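Local structure of alkaline phosphatase D (Bacillus subtilis, 2YEQ) at residues 101-105 against 200-204; 105-109 against 265-269; 116-120 against 142-146; 452-458 against 470-476. The protein hydrolyses phosphate esters as a secreted phosphodiesterase and alkaline phosphatase whose active site holds iron and calcium. One frame throughout, in Å; residues are numbered along the deposited sequence.

Interactions 1, 2 and 3 lie together where the N-terminal domain meets the phosphatase domain. Interactions 1 and 2 share Lys105. Its NZ forms a salt bridge with OD1 of Asp144 in interaction 3, at 2.8 Å. Pro203 O of interaction 1 and Val146 N of interaction 3 lie 3.0 Å apart, a probable hydrogen bond between neighbouring strands of one sheet. Interaction 4 belongs to the same sheet. It meets interaction 3 where Phe119 CZ lies 3.5 Å from Trp452 CZ2. Strands 117-122, 145-148 and 203-206 lead toward metal ligands: Cys124 for iron, Asp151 for iron and calcium, Asp209 and Asp210 for calcium.

Interaction 1 (101-105 against 200-204); sequences VGKTK and AAFPW. With PE5 (3,6,9,12,15,18,21,24-octaoxahexacosan-1-ol), chain B; PE5 (3,6,9,12,15,18,21,24-octaoxahexacosan-1-ol), chain D; PE5 (3,6,9,12,15,18,21,24-octaoxahexacosan-1-ol), chain P; EDO (1,2-ethanediol), chain C.
Lys103 N donates to Ala200 O across the contact. The bond is short, at 2.7 Å, and nearly straight, at 172° at the hydrogen. The donor lies nearly along the C=O axis. It joins strand 97-105 to the last turn of helix 193-201. Gly102 and Thr104 turn their backbone bonds to Tyr90 and Tyr88 of strand 87-94.

A 1,2-ethanediol, probably from the crystallisation liquor, sits one residue further along, near Lys103 O and Ala201 O. Its O1 donates to Ala201 O at 2.8 Å. Its O2 is hydrogen-bonded to Leu143 O. Lys105 N is buried here without a partner in the model.

The van der Waals touches are few, each a carbon against an oxygen. Pro203 CB lies 3.6 Å from Thr104 OG1. That hydroxyl stands opposite the backbone N of its own residue (chi1 -166°) and is hydrogen-bonded to Ser15 OG. Pro203 CG also lies 3.9 Å from Lys105 O. At the other end, Ala200 CB faces Val101 O.

The lysine arm leads away from the helix. Lys103 is extended throughout. Its NZ donates to two ether oxygens of one polyether molecule, O2 at 2.9 Å and O1 at 3.3 Å.

The arrangement is a domain interface. The edge strand of the N-terminal antiparallel sheet lies against the turn between helix 193-201 and strand 203-206 of the calcineurin-like phosphatase domain.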
loop_
_atom_site.group_PDB
_atom_site.type_symbol
_atom_site.label_atom_id
_atom_site.label_comp_id
_atom_site.label_asym_id
_atom_site.label_seq_id
_atom_site.Cartn_x
_atom_site.Cartn_y
_atom_site.Cartn_z
ATOM N N VAL A 101 -1.700 15.531 18.405
ATOM C CA VAL A 101 -1.092 14.452 19.155
ATOM C C VAL A 101 -1.269 13.158 18.347
ATOM O O VAL A 101 -2.328 12.877 17.819
ATOM C CB VAL A 101 -1.733 14.295 20.547
ATOM C CG1 VAL A 101 -1.197 13.035 21.243
ATOM C CG2 VAL A 101 -1.496 15.575 21.403
ATOM N N GLY A 102 -0.208 12.388 18.244
ATOM C CA GLY A 102 -0.270 11.121 17.569
ATOM C C GLY A 102 -0.194 9.992 18.578
ATOM O O GLY A 102 0.312 10.150 19.708
ATOM N N LYS A 103 -0.702 8.838 18.155
ATOM C CA LYS A 103 -0.595 7.614 18.916
ATOM C C LYS A 103 0.161 6.546 18.138
ATOM O O LYS A 103 -0.068 6.345 16.938
ATOM C CB LYS A 103 -1.994 7.125 19.230
ATOM C CG LYS A 103 -2.108 5.959 20.165
ATOM C CD LYS A 103 -3.622 5.781 20.449
ATOM C CE LYS A 103 -3.965 4.594 21.317
ATOM N NZ LYS A 103 -5.468 4.424 21.318
ATOM N N THR A 104 1.029 5.839 18.827
ATOM C CA THR A 104 1.818 4.809 18.202
ATOM C C THR A 104 2.051 3.615 19.126
ATOM O O THR A 104 1.599 3.607 20.273
ATOM C CB THR A 104 3.164 5.379 17.730
ATOM O OG1 THR A 104 3.761 4.444 16.834
ATOM C CG2 THR A 104 4.119 5.679 18.898
ATOM N N LYS A 105 2.765 2.609 18.629
ATOM C CA LYS A 105 2.979 1.388 19.402
ATOM C C LYS A 105 4.190 0.607 18.924
ATOM O O LYS A 105 4.328 0.327 17.724
ATOM C CB LYS A 105 1.737 0.514 19.334
ATOM C CG LYS A 105 1.778 -0.677 20.292
ATOM C CD LYS A 105 0.540 -1.537 20.096
ATOM C CE LYS A 105 0.547 -2.784 20.949
ATOM N NZ LYS A 105 0.856 -3.991 20.125
ATOM N N ALA A 200 -2.490 9.560 12.410
ATOM C CA ALA A 200 -2.278 9.910 13.818
ATOM C C ALA A 200 -2.672 8.748 14.761
ATOM O O ALA A 200 -2.135 8.614 15.852
ATOM C CB ALA A 200 -3.072 11.221 14.185
ATOM N N ALA A 201 -3.540 7.864 14.291
ATOM C CA ALA A 201 -4.062 6.755 15.109
ATOM C C ALA A 201 -3.146 5.533 15.264
ATOM O O ALA A 201 -3.195 4.828 16.288
ATOM C CB ALA A 201 -5.433 6.331 14.555
ATOM N N PHE A 202 -2.317 5.251 14.260
ATOM C CA PHE A 202 -1.532 3.999 14.220
ATOM C C PHE A 202 -0.161 4.190 13.554
ATOM O O PHE A 202 -0.021 5.044 12.704
ATOM C CB PHE A 202 -2.228 2.946 13.352
ATOM C CG PHE A 202 -3.704 2.889 13.482
ATOM C CD1 PHE A 202 -4.291 2.313 14.609
ATOM C CD2 PHE A 202 -4.516 3.318 12.466
ATOM C CE1 PHE A 202 -5.651 2.223 14.720
ATOM C CE2 PHE A 202 -5.896 3.228 12.575
ATOM C CZ PHE A 202 -6.457 2.687 13.725
ATOM N N PRO A 203 0.813 3.360 13.893
ATOM C CA PRO A 203 2.047 3.295 13.103
ATOM C C PRO A 203 1.777 2.625 11.774
ATOM O O PRO A 203 1.016 1.652 11.732
ATOM C CB PRO A 203 2.969 2.422 13.943
ATOM C CG PRO A 203 2.057 1.613 14.798
ATOM C CD PRO A 203 0.794 2.361 14.972
ATOM N N TRP A 204 2.388 3.153 10.706
ATOM C CA TRP A 204 2.210 2.648 9.353
ATOM C C TRP A 204 3.521 2.039 8.831
ATOM O O TRP A 204 4.628 2.530 9.132
ATOM C CB TRP A 204 1.786 3.746 8.390
ATOM C CG TRP A 204 0.358 4.202 8.491
ATOM C CD1 TRP A 204 -0.361 4.411 9.639
ATOM C CD2 TRP A 204 -0.516 4.548 7.409
ATOM N NE1 TRP A 204 -1.612 4.844 9.335
ATOM C CE2 TRP A 204 -1.738 4.951 7.977
ATOM C CE3 TRP A 204 -0.386 4.542 6.008
ATOM C CZ2 TRP A 204 -2.812 5.344 7.213
ATOM C CZ3 TRP A 204 -1.438 4.917 5.253
ATOM C CH2 TRP A 204 -2.646 5.336 5.842
HETATM C C50 PE5 B . -6.904 5.905 24.776
HETATM O O1 PE5 B . -6.507 6.543 23.556
HETATM C C1 PE5 B . -7.596 7.259 22.966
HETATM C C2 PE5 B . -7.191 7.889 21.637
HETATM O O2 PE5 B . -6.877 6.855 20.696
HETATM C C3 PE5 B . -7.418 7.054 19.389
HETATM C C4 PE5 B . -6.958 5.925 18.505
HETATM C C50 PE5 D . -5.343 11.419 21.735
HETATM O O1 PE5 D . -4.602 10.891 20.626
HETATM C C1 PE5 D . -5.472 10.604 19.547
HETATM C C2 PE5 D . -4.788 9.917 18.381
HETATM O O2 PE5 D . -5.431 10.318 17.166
HETATM C C3 PE5 D . -6.546 9.532 16.739
HETATM C C4 PE5 D . -6.973 9.978 15.356
HETATM C C50 PE5 P . 1.643 20.152 28.489
HETATM O O1 PE5 P . 0.584 20.042 27.535
HETATM C C1 PE5 P . -0.131 18.799 27.609
HETATM C C2 PE5 P . -1.316 18.794 26.640
HETATM O O2 PE5 P . -1.228 17.698 25.712
HETATM C C3 PE5 P . -2.303 17.607 24.751
HETATM C C4 PE5 P . -2.041 18.405 23.458
HETATM O O3 PE5 P . -0.657 18.590 23.143
HETATM C C1 EDO C . -2.028 2.676 18.313
HETATM O O1 EDO C . -1.149 3.641 17.754
HETATM C C2 EDO C . -1.608 1.286 17.880
HETATM O O2 EDO C . -2.294 0.362 18.732
#

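Interaction 2 (105-109 against 265-269); sequences KTLPA and FTYGN
Lys105 NZ lies among several oxygens. Tyr267 OH is 2.9 Å from it, at the ring edge and near the ring plane, but the angle is poor for a hydrogen bond. The firmer partners of NZ are Asp144 OD1, in a salt bridge, and Asn85 OD1. Tyr267 reaches this place because its ring carbon CG is trans to N (chi1 -163°). Pro108 covers one face of the ring in a CH-pi contact. Its CD is 3.7 Å from the centroid, 13° off the normal. Leu107 uses both methyls. CD2 meets Tyr267 CD1 at 3.9 Å, and CD1 meets Phe265 CD2 at 3.7 Å. Replacing Tyr267 by an alanine would probably leave Pro108 CD without its ring face and open a gap beside Leu107. Pro108 CB also rests 3.9 Å from Gly268 N. The CH-pi pair of Pro108 and Tyr267 lies where the loop after strand 97-105 packs on edge strand 263-267 of the seven-stranded sheet of the phosphatase domain.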
loop_
_atom_site.group_PDB
_atom_site.type_symbol
_atom_site.label_atom_id
_atom_site.label_comp_id
_atom_site.label_asym_id
_atom_site.label_seq_id
_atom_site.Cartn_x
_atom_site.Cartn_y
_atom_site.Cartn_z
ATOM N N LYS A 105 2.765 2.609 18.629
ATOM C CA LYS A 105 2.979 1.388 19.402
ATOM C C LYS A 105 4.190 0.607 18.924
ATOM O O LYS A 105 4.328 0.327 17.724
ATOM C CB LYS A 105 1.737 0.514 19.334
ATOM C CG LYS A 105 1.778 -0.677 20.292
ATOM C CD LYS A 105 0.540 -1.537 20.096
ATOM C CE LYS A 105 0.547 -2.784 20.949
ATOM N NZ LYS A 105 0.856 -3.991 20.125
ATOM N N THR A 106 5.085 0.289 19.849
ATOM C CA THR A 106 6.279 -0.471 19.524
ATOM C C THR A 106 5.915 -1.948 19.281
ATOM O O THR A 106 4.872 -2.432 19.715
ATOM C CB THR A 106 7.344 -0.418 20.649
ATOM O OG1 THR A 106 6.730 -0.757 21.904
ATOM C CG2 THR A 106 8.028 0.938 20.728
ATOM N N LEU A 107 6.798 -2.657 18.595
ATOM C CA LEU A 107 6.621 -4.093 18.382
ATOM C C LEU A 107 6.914 -4.870 19.677
ATOM O O LEU A 107 7.651 -4.398 20.538
ATOM C CB LEU A 107 7.595 -4.588 17.320
ATOM C CG LEU A 107 7.477 -3.988 15.913
ATOM C CD1 LEU A 107 8.468 -4.715 14.997
ATOM C CD2 LEU A 107 6.062 -4.087 15.406
ATOM N N PRO A 108 6.382 -6.082 19.784
ATOM C CA PRO A 108 6.834 -7.020 20.824
ATOM C C PRO A 108 8.324 -7.297 20.714
ATOM O O PRO A 108 8.912 -7.150 19.636
ATOM C CB PRO A 108 6.064 -8.314 20.512
ATOM C CG PRO A 108 4.891 -7.903 19.738
ATOM C CD PRO A 108 5.289 -6.637 18.980
ATOM N N ALA A 109 8.927 -7.691 21.828
ATOM C CA ALA A 109 10.323 -8.121 21.841
ATOM C C ALA A 109 10.485 -9.275 20.855
ATOM O O ALA A 109 9.560 -10.065 20.677
ATOM C CB ALA A 109 10.746 -8.539 23.257
ATOM N N PHE A 265 10.501 -7.341 9.211
ATOM C CA PHE A 265 10.409 -7.325 10.664
ATOM C C PHE A 265 9.498 -8.467 11.152
ATOM O O PHE A 265 8.699 -8.999 10.391
ATOM C CB PHE A 265 9.888 -5.972 11.164
ATOM C CG PHE A 265 8.465 -5.696 10.791
ATOM C CD1 PHE A 265 8.148 -5.200 9.530
ATOM C CD2 PHE A 265 7.435 -5.921 11.693
ATOM C CE1 PHE A 265 6.835 -4.950 9.177
ATOM C CE2 PHE A 265 6.127 -5.669 11.347
ATOM C CZ PHE A 265 5.821 -5.189 10.079
ATOM N N THR A 266 9.632 -8.829 12.424
ATOM C CA THR A 266 8.810 -9.888 13.006
ATOM C C THR A 266 7.956 -9.293 14.113
ATOM O O THR A 266 8.379 -8.378 14.808
ATOM C CB THR A 266 9.661 -11.024 13.603
ATOM O OG1 THR A 266 10.461 -10.488 14.663
ATOM C CG2 THR A 266 10.579 -11.633 12.547
ATOM N N TYR A 267 6.739 -9.787 14.234
ATOM C CA TYR A 267 5.844 -9.388 15.292
ATOM C C TYR A 267 5.887 -10.487 16.359
ATOM O O TYR A 267 5.110 -11.435 16.321
ATOM C CB TYR A 267 4.452 -9.193 14.743
ATOM C CG TYR A 267 3.572 -8.399 15.667
ATOM C CD1 TYR A 267 3.538 -7.016 15.589
ATOM C CD2 TYR A 267 2.775 -9.033 16.638
ATOM C CE1 TYR A 267 2.727 -6.262 16.454
ATOM C CE2 TYR A 267 1.959 -8.290 17.506
ATOM C CZ TYR A 267 1.951 -6.902 17.409
ATOM O OH TYR A 267 1.162 -6.160 18.248
ATOM N N GLY A 268 6.838 -10.369 17.280
ATOM C CA GLY A 268 7.131 -11.446 18.220
ATOM C C GLY A 268 7.499 -12.713 17.460
ATOM O O GLY A 268 8.257 -12.662 16.489
ATOM N N ASN A 269 6.945 -13.847 17.883
ATOM C CA ASN A 269 7.084 -15.093 17.135
ATOM C C ASN A 269 5.828 -15.417 16.378
ATOM O O ASN A 269 5.683 -16.510 15.855
ATOM C CB ASN A 269 7.427 -16.253 18.072
ATOM C CG ASN A 269 6.256 -16.652 18.986
ATOM O OD1 ASN A 269 5.158 -16.061 18.955
ATOM N ND2 ASN A 269 6.498 -17.655 19.819
#

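Interaction 3 (116-120 against 142-146); sequences QMTFA and KLDLV. With EDO (1,2-ethanediol), chain C.
Thr118 and Asp144 join the two parallel strands of a beta-alpha-beta crossover: strand 117-122, helix 133-138 and strand 145-148 of the calcineurin-like fold. Asp144 holds the Thr118 backbone at two points. Its N donates to Thr118 O at 2.7 Å, tilted 20° from the carbonyl plane. Its OD2 accepts from Thr118 N at 2.9 Å through the anti lone pair. The carboxylate is brought there with CG next to its own N (chi1 -63°). Its other oxygen, OD1, forms a salt bridge with Lys105, which probably favours the charged form. Further along, Ala120 N donates to Leu145 O at 3.3 Å, in the carbonyl plane. Leu145 N is buried without a partner in the model. Leu143 sends its two methyls to different residues. CD1 meets Ala120 CB at 3.6 Å, while CD2 touches Thr118 CG2 at 3.8 Å. Leu143 O accepts from O2 of a 1,2-ethanediol. Met117, fully extended, brings its terminal CE to 3.9 Å from Leu145 CD2.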
loop_
_atom_site.group_PDB
_atom_site.type_symbol
_atom_site.label_atom_id
_atom_site.label_comp_id
_atom_site.label_asym_id
_atom_site.label_seq_id
_atom_site.Cartn_x
_atom_site.Cartn_y
_atom_site.Cartn_z
ATOM N N GLN A 116 -1.955 -12.568 19.760
ATOM C CA GLN A 116 -2.809 -11.973 18.734
ATOM C C GLN A 116 -2.200 -10.683 18.161
ATOM O O GLN A 116 -1.408 -10.003 18.823
ATOM C CB GLN A 116 -4.195 -11.691 19.299
ATOM C CG GLN A 116 -5.245 -11.308 18.275
ATOM C CD GLN A 116 -6.642 -11.184 18.880
ATOM O OE1 GLN A 116 -7.320 -12.176 19.100
ATOM N NE2 GLN A 116 -7.087 -9.957 19.106
ATOM N N MET A 117 -2.557 -10.400 16.914
ATOM C CA MET A 117 -2.162 -9.178 16.226
ATOM C C MET A 117 -3.337 -8.777 15.366
ATOM O O MET A 117 -3.975 -9.636 14.738
ATOM C CB MET A 117 -0.949 -9.456 15.327
ATOM C CG MET A 117 -0.503 -8.262 14.512
ATOM S SD MET A 117 0.825 -8.664 13.392
ATOM C CE MET A 117 1.360 -6.989 12.943
ATOM N N THR A 118 -3.637 -7.483 15.325
ATOM C CA THR A 118 -4.662 -6.974 14.426
ATOM C C THR A 118 -4.074 -5.803 13.628
ATOM O O THR A 118 -3.436 -4.922 14.200
ATOM C CB THR A 118 -5.921 -6.492 15.196
ATOM O OG1 THR A 118 -6.389 -7.553 16.042
ATOM C CG2 THR A 118 -7.037 -6.091 14.242
ATOM N N PHE A 119 -4.294 -5.804 12.320
ATOM C CA PHE A 119 -3.766 -4.728 11.466
ATOM C C PHE A 119 -4.730 -4.542 10.324
ATOM O O PHE A 119 -5.649 -5.347 10.159
ATOM C CB PHE A 119 -2.322 -5.006 11.030
ATOM C CG PHE A 119 -2.147 -6.182 10.089
ATOM C CD1 PHE A 119 -2.307 -6.020 8.731
ATOM C CD2 PHE A 119 -1.781 -7.435 10.565
ATOM C CE1 PHE A 119 -2.127 -7.094 7.840
ATOM C CE2 PHE A 119 -1.587 -8.507 9.685
ATOM C CZ PHE A 119 -1.765 -8.316 8.308
ATOM N N ALA A 120 -4.579 -3.444 9.588
ATOM C CA ALA A 120 -5.360 -3.206 8.403
ATOM C C ALA A 120 -4.362 -2.973 7.265
ATOM O O ALA A 120 -3.211 -2.581 7.525
ATOM C CB ALA A 120 -6.255 -1.977 8.549
ATOM N N LYS A 142 -9.372 -0.847 16.180
ATOM C CA LYS A 142 -8.342 -1.118 17.165
ATOM C C LYS A 142 -7.252 -1.931 16.508
ATOM O O LYS A 142 -7.370 -3.135 16.403
ATOM C CB LYS A 142 -8.916 -1.877 18.371
ATOM C CG LYS A 142 -9.608 -0.970 19.388
ATOM C CD LYS A 142 -11.132 -1.087 19.347
ATOM C CE LYS A 142 -11.836 0.287 19.396
ATOM N NZ LYS A 142 -11.769 0.936 20.742
ATOM N N LEU A 143 -6.179 -1.273 16.080
ATOM C CA LEU A 143 -5.133 -1.943 15.302
ATOM C C LEU A 143 -3.799 -1.755 15.955
ATOM O O LEU A 143 -3.562 -0.725 16.596
ATOM C CB LEU A 143 -5.080 -1.347 13.886
ATOM C CG LEU A 143 -6.383 -1.208 13.124
ATOM C CD1 LEU A 143 -6.122 -0.404 11.832
ATOM C CD2 LEU A 143 -7.010 -2.592 12.842
ATOM N N ASP A 144 -2.920 -2.731 15.770
ATOM C CA ASP A 144 -1.527 -2.625 16.152
ATOM C C ASP A 144 -0.696 -1.863 15.092
ATOM O O ASP A 144 0.278 -1.207 15.431
ATOM C CB ASP A 144 -0.925 -4.010 16.335
ATOM C CG ASP A 144 -1.602 -4.809 17.474
ATOM O OD1 ASP A 144 -1.524 -4.343 18.630
ATOM O OD2 ASP A 144 -2.181 -5.890 17.199
ATOM N N LEU A 145 -1.071 -1.994 13.828
ATOM C CA LEU A 145 -0.408 -1.241 12.753
ATOM C C LEU A 145 -1.225 -1.251 11.481
ATOM O O LEU A 145 -2.258 -1.930 11.381
ATOM C CB LEU A 145 1.042 -1.703 12.532
ATOM C CG LEU A 145 1.384 -3.156 12.203
ATOM C CD1 LEU A 145 1.198 -3.399 10.748
ATOM C CD2 LEU A 145 2.824 -3.445 12.565
ATOM N N VAL A 146 -0.808 -0.414 10.533
ATOM C CA VAL A 146 -1.417 -0.311 9.231
ATOM C C VAL A 146 -0.313 -0.504 8.175
ATOM O O VAL A 146 0.815 -0.014 8.357
ATOM C CB VAL A 146 -2.081 1.068 9.033
ATOM C CG1 VAL A 146 -2.527 1.275 7.596
ATOM C CG2 VAL A 146 -3.276 1.205 9.976
HETATM C C1 EDO C . -2.028 2.676 18.313
HETATM O O1 EDO C . -1.149 3.641 17.754
HETATM C C2 EDO C . -1.608 1.286 17.880
HETATM O O2 EDO C . -2.294 0.362 18.732
#

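Interaction 4 (452-458 against 470-476); sequences WKADYRV and STRASFV. With PE5 (3,6,9,12,15,18,21,24-octaoxahexacosan-1-ol), chain H.
Trp452 O receives a CA-H...O contact from Val476 CA at 3.2 Å. The Lys453 chain crosses Val476 obliquely, with CD 3.8 Å from Val476 CG2. A bend at chi3 (60°) helps curl its end into a bound polyether. There NZ donates to O1 at 2.6 Å and to O5, and more weakly to O2. An alanine in place of Lys453 would probably leave these ether oxygens without their donor and strip cover from Val476 CG2. Ala454 exchanges two backbone bonds with Phe475. Asp455 OD1 accepts from Ser474 OG at 2.7 Å, and its OD2 forms a salt bridge with Arg444. The segments are the two strands of an antiparallel beta hairpin. Tyr456 N donates straight to Ala473 O at 2.9 Å, yet its O accepts from Arg472 N. Arg472 and Ala473 thus form a classic beta bulge facing Tyr456. The Tyr456 and Phe475 side chains cross at about a right angle. Arg457 is bent at chi2 and chi3, and its NH1 donates to Thr471 OG1 at 3.0 Å, 24° out of the guanidinium plane. Its NE forms a salt bridge with Glu141. Val458 exchanges two backbone bonds with Ser470, and its CG2 lies 3.7 Å from Arg472 CB.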
loop_
_atom_site.group_PDB
_atom_site.type_symbol
_atom_site.label_atom_id
_atom_site.label_comp_id
_atom_site.label_asym_id
_atom_site.label_seq_id
_atom_site.Cartn_x
_atom_site.Cartn_y
_atom_site.Cartn_z
ATOM N N TRP A 452 -5.598 -17.345 10.784
ATOM C CA TRP A 452 -5.542 -16.014 10.166
ATOM C C TRP A 452 -6.936 -15.671 9.721
ATOM O O TRP A 452 -7.529 -16.393 8.932
ATOM C CB TRP A 452 -4.616 -16.014 8.950
ATOM C CG TRP A 452 -4.348 -14.629 8.384
ATOM C CD1 TRP A 452 -5.228 -13.810 7.767
ATOM C CD2 TRP A 452 -3.107 -13.938 8.426
ATOM N NE1 TRP A 452 -4.610 -12.617 7.419
ATOM C CE2 TRP A 452 -3.297 -12.688 7.799
ATOM C CE3 TRP A 452 -1.855 -14.242 8.945
ATOM C CZ2 TRP A 452 -2.276 -11.751 7.678
ATOM C CZ3 TRP A 452 -0.818 -13.302 8.798
ATOM C CH2 TRP A 452 -1.050 -12.075 8.182
ATOM N N LYS A 453 -7.457 -14.553 10.197
ATOM C CA LYS A 453 -8.742 -14.073 9.734
ATOM C C LYS A 453 -8.596 -12.744 8.991
ATOM O O LYS A 453 -7.892 -11.850 9.467
ATOM C CB LYS A 453 -9.698 -13.880 10.910
ATOM C CG LYS A 453 -11.027 -13.272 10.504
ATOM C CD LYS A 453 -12.175 -13.686 11.433
ATOM C CE LYS A 453 -11.938 -13.273 12.825
ATOM N NZ LYS A 453 -13.188 -13.401 13.699
ATOM N N ALA A 454 -9.269 -12.648 7.853
ATOM C CA ALA A 454 -9.330 -11.443 7.044
ATOM C C ALA A 454 -10.766 -11.007 6.951
ATOM O O ALA A 454 -11.615 -11.774 6.493
ATOM C CB ALA A 454 -8.766 -11.713 5.626
ATOM N N ASP A 455 -11.037 -9.773 7.378
ATOM C CA ASP A 455 -12.321 -9.119 7.184
ATOM C C ASP A 455 -12.244 -8.051 6.097
ATOM O O ASP A 455 -11.399 -7.153 6.178
ATOM C CB ASP A 455 -12.741 -8.419 8.490
ATOM C CG ASP A 455 -12.887 -9.392 9.688
ATOM O OD1 ASP A 455 -13.278 -10.558 9.482
ATOM O OD2 ASP A 455 -12.607 -8.977 10.837
ATOM N N TYR A 456 -13.152 -8.107 5.125
ATOM C CA TYR A 456 -13.219 -7.123 4.065
ATOM C C TYR A 456 -14.196 -6.038 4.464
ATOM O O TYR A 456 -15.404 -6.257 4.529
ATOM C CB TYR A 456 -13.613 -7.774 2.739
ATOM C CG TYR A 456 -12.500 -8.661 2.198
ATOM C CD1 TYR A 456 -12.294 -9.964 2.703
ATOM C CD2 TYR A 456 -11.634 -8.202 1.211
ATOM C CE1 TYR A 456 -11.247 -10.774 2.217
ATOM C CE2 TYR A 456 -10.597 -9.006 0.718
ATOM C CZ TYR A 456 -10.402 -10.279 1.222
ATOM O OH TYR A 456 -9.368 -11.058 0.717
ATOM N N ARG A 457 -13.654 -4.858 4.740
ATOM C CA ARG A 457 -14.426 -3.749 5.289
ATOM C C ARG A 457 -14.744 -2.764 4.193
ATOM O O ARG A 457 -13.841 -2.077 3.712
ATOM C CB ARG A 457 -13.608 -3.064 6.384
ATOM C CG ARG A 457 -13.000 -4.002 7.405
ATOM C CD ARG A 457 -14.027 -4.365 8.505
ATOM N NE ARG A 457 -14.230 -3.258 9.430
ATOM C CZ ARG A 457 -15.393 -2.885 9.974
ATOM N NH1 ARG A 457 -16.525 -3.523 9.719
ATOM N NH2 ARG A 457 -15.415 -1.857 10.806
ATOM N N VAL A 458 -16.009 -2.680 3.792
ATOM C CA VAL A 458 -16.374 -1.929 2.606
ATOM C C VAL A 458 -17.566 -0.980 2.784
ATOM O O VAL A 458 -18.280 -1.027 3.798
ATOM C CB VAL A 458 -16.636 -2.912 1.432
ATOM C CG1 VAL A 458 -15.460 -3.869 1.280
ATOM C CG2 VAL A 458 -17.935 -3.691 1.653
ATOM N N SER A 470 -19.192 -1.805 6.504
ATOM C CA SER A 470 -19.601 -3.133 7.003
ATOM C C SER A 470 -18.567 -4.151 6.593
ATOM O O SER A 470 -17.820 -3.944 5.633
ATOM C CB SER A 470 -20.921 -3.590 6.390
ATOM O OG SER A 470 -21.805 -2.523 6.193
ATOM N N THR A 471 -18.540 -5.260 7.310
ATOM C CA THR A 471 -17.746 -6.401 6.910
ATOM C C THR A 471 -18.556 -7.165 5.848
ATOM O O THR A 471 -19.597 -7.763 6.149
ATOM C CB THR A 471 -17.373 -7.236 8.115
ATOM O OG1 THR A 471 -16.605 -6.421 9.023
ATOM C CG2 THR A 471 -16.553 -8.475 7.727
ATOM N N ARG A 472 -18.124 -7.072 4.590
ATOM C CA ARG A 472 -18.775 -7.782 3.487
ATOM C C ARG A 472 -18.621 -9.283 3.660
ATOM O O ARG A 472 -19.517 -10.073 3.348
ATOM C CB ARG A 472 -18.170 -7.383 2.113
ATOM C CG ARG A 472 -18.686 -8.217 0.927
ATOM C CD ARG A 472 -20.122 -7.942 0.721
ATOM N NE ARG A 472 -20.775 -8.698 -0.334
ATOM C CZ ARG A 472 -21.155 -9.973 -0.252
ATOM N NH1 ARG A 472 -20.889 -10.713 0.823
ATOM N NH2 ARG A 472 -21.794 -10.520 -1.268
ATOM N N ALA A 473 -17.457 -9.677 4.124
ATOM C CA ALA A 473 -17.155 -11.057 4.239
ATOM C C ALA A 473 -15.932 -11.207 5.069
ATOM O O ALA A 473 -15.076 -10.297 5.143
ATOM C CB ALA A 473 -16.958 -11.690 2.848
ATOM N N SER A 474 -15.853 -12.370 5.698
ATOM C CA SER A 474 -14.754 -12.715 6.557
ATOM C C SER A 474 -14.309 -14.141 6.237
ATOM O O SER A 474 -15.161 -15.046 6.059
ATOM C CB SER A 474 -15.183 -12.583 8.022
ATOM O OG SER A 474 -14.137 -13.019 8.896
ATOM N N PHE A 475 -12.991 -14.339 6.160
ATOM C CA PHE A 475 -12.396 -15.641 5.833
ATOM C C PHE A 475 -11.388 -15.979 6.869
ATOM O O PHE A 475 -10.694 -15.096 7.387
ATOM C CB PHE A 475 -11.751 -15.623 4.429
ATOM C CG PHE A 475 -12.741 -15.455 3.316
ATOM C CD1 PHE A 475 -13.109 -14.196 2.880
ATOM C CD2 PHE A 475 -13.303 -16.553 2.704
ATOM C CE1 PHE A 475 -14.035 -14.043 1.876
ATOM C CE2 PHE A 475 -14.210 -16.404 1.686
ATOM C CZ PHE A 475 -14.599 -15.156 1.283
ATOM N N VAL A 476 -11.313 -17.259 7.218
ATOM C CA VAL A 476 -10.266 -17.745 8.075
ATOM C C VAL A 476 -9.426 -18.822 7.370
ATOM O O VAL A 476 -9.958 -19.611 6.608
ATOM C CB VAL A 476 -10.874 -18.328 9.368
ATOM C CG1 VAL A 476 -9.807 -19.017 10.170
ATOM C CG2 VAL A 476 -11.500 -17.233 10.181
HETATM C C48 PE5 H . -13.112 -9.454 13.878
HETATM C C50 PE5 H . -13.161 -10.178 15.215
HETATM O O1 PE5 H . -12.419 -11.400 15.121
HETATM C C1 PE5 H . -11.617 -11.728 16.259
HETATM C C2 PE5 H . -10.602 -12.825 15.931
HETATM O O2 PE5 H . -11.133 -14.111 16.250
HETATM C C3 PE5 H . -10.552 -15.243 15.589
HETATM C C4 PE5 H . -11.447 -16.457 15.838
HETATM O O3 PE5 H . -12.148 -16.865 14.650
HETATM C C5 PE5 H . -13.556 -16.657 14.763
HETATM C C6 PE5 H . -14.347 -17.076 13.544
HETATM O O4 PE5 H . -15.575 -16.338 13.512
HETATM C C7 PE5 H . -15.517 -15.201 12.661
HETATM C C8 PE5 H . -16.655 -14.229 12.866
HETATM O O5 PE5 H . -16.194 -12.902 12.570
HETATM C C9 PE5 H . -16.579 -12.511 11.255
#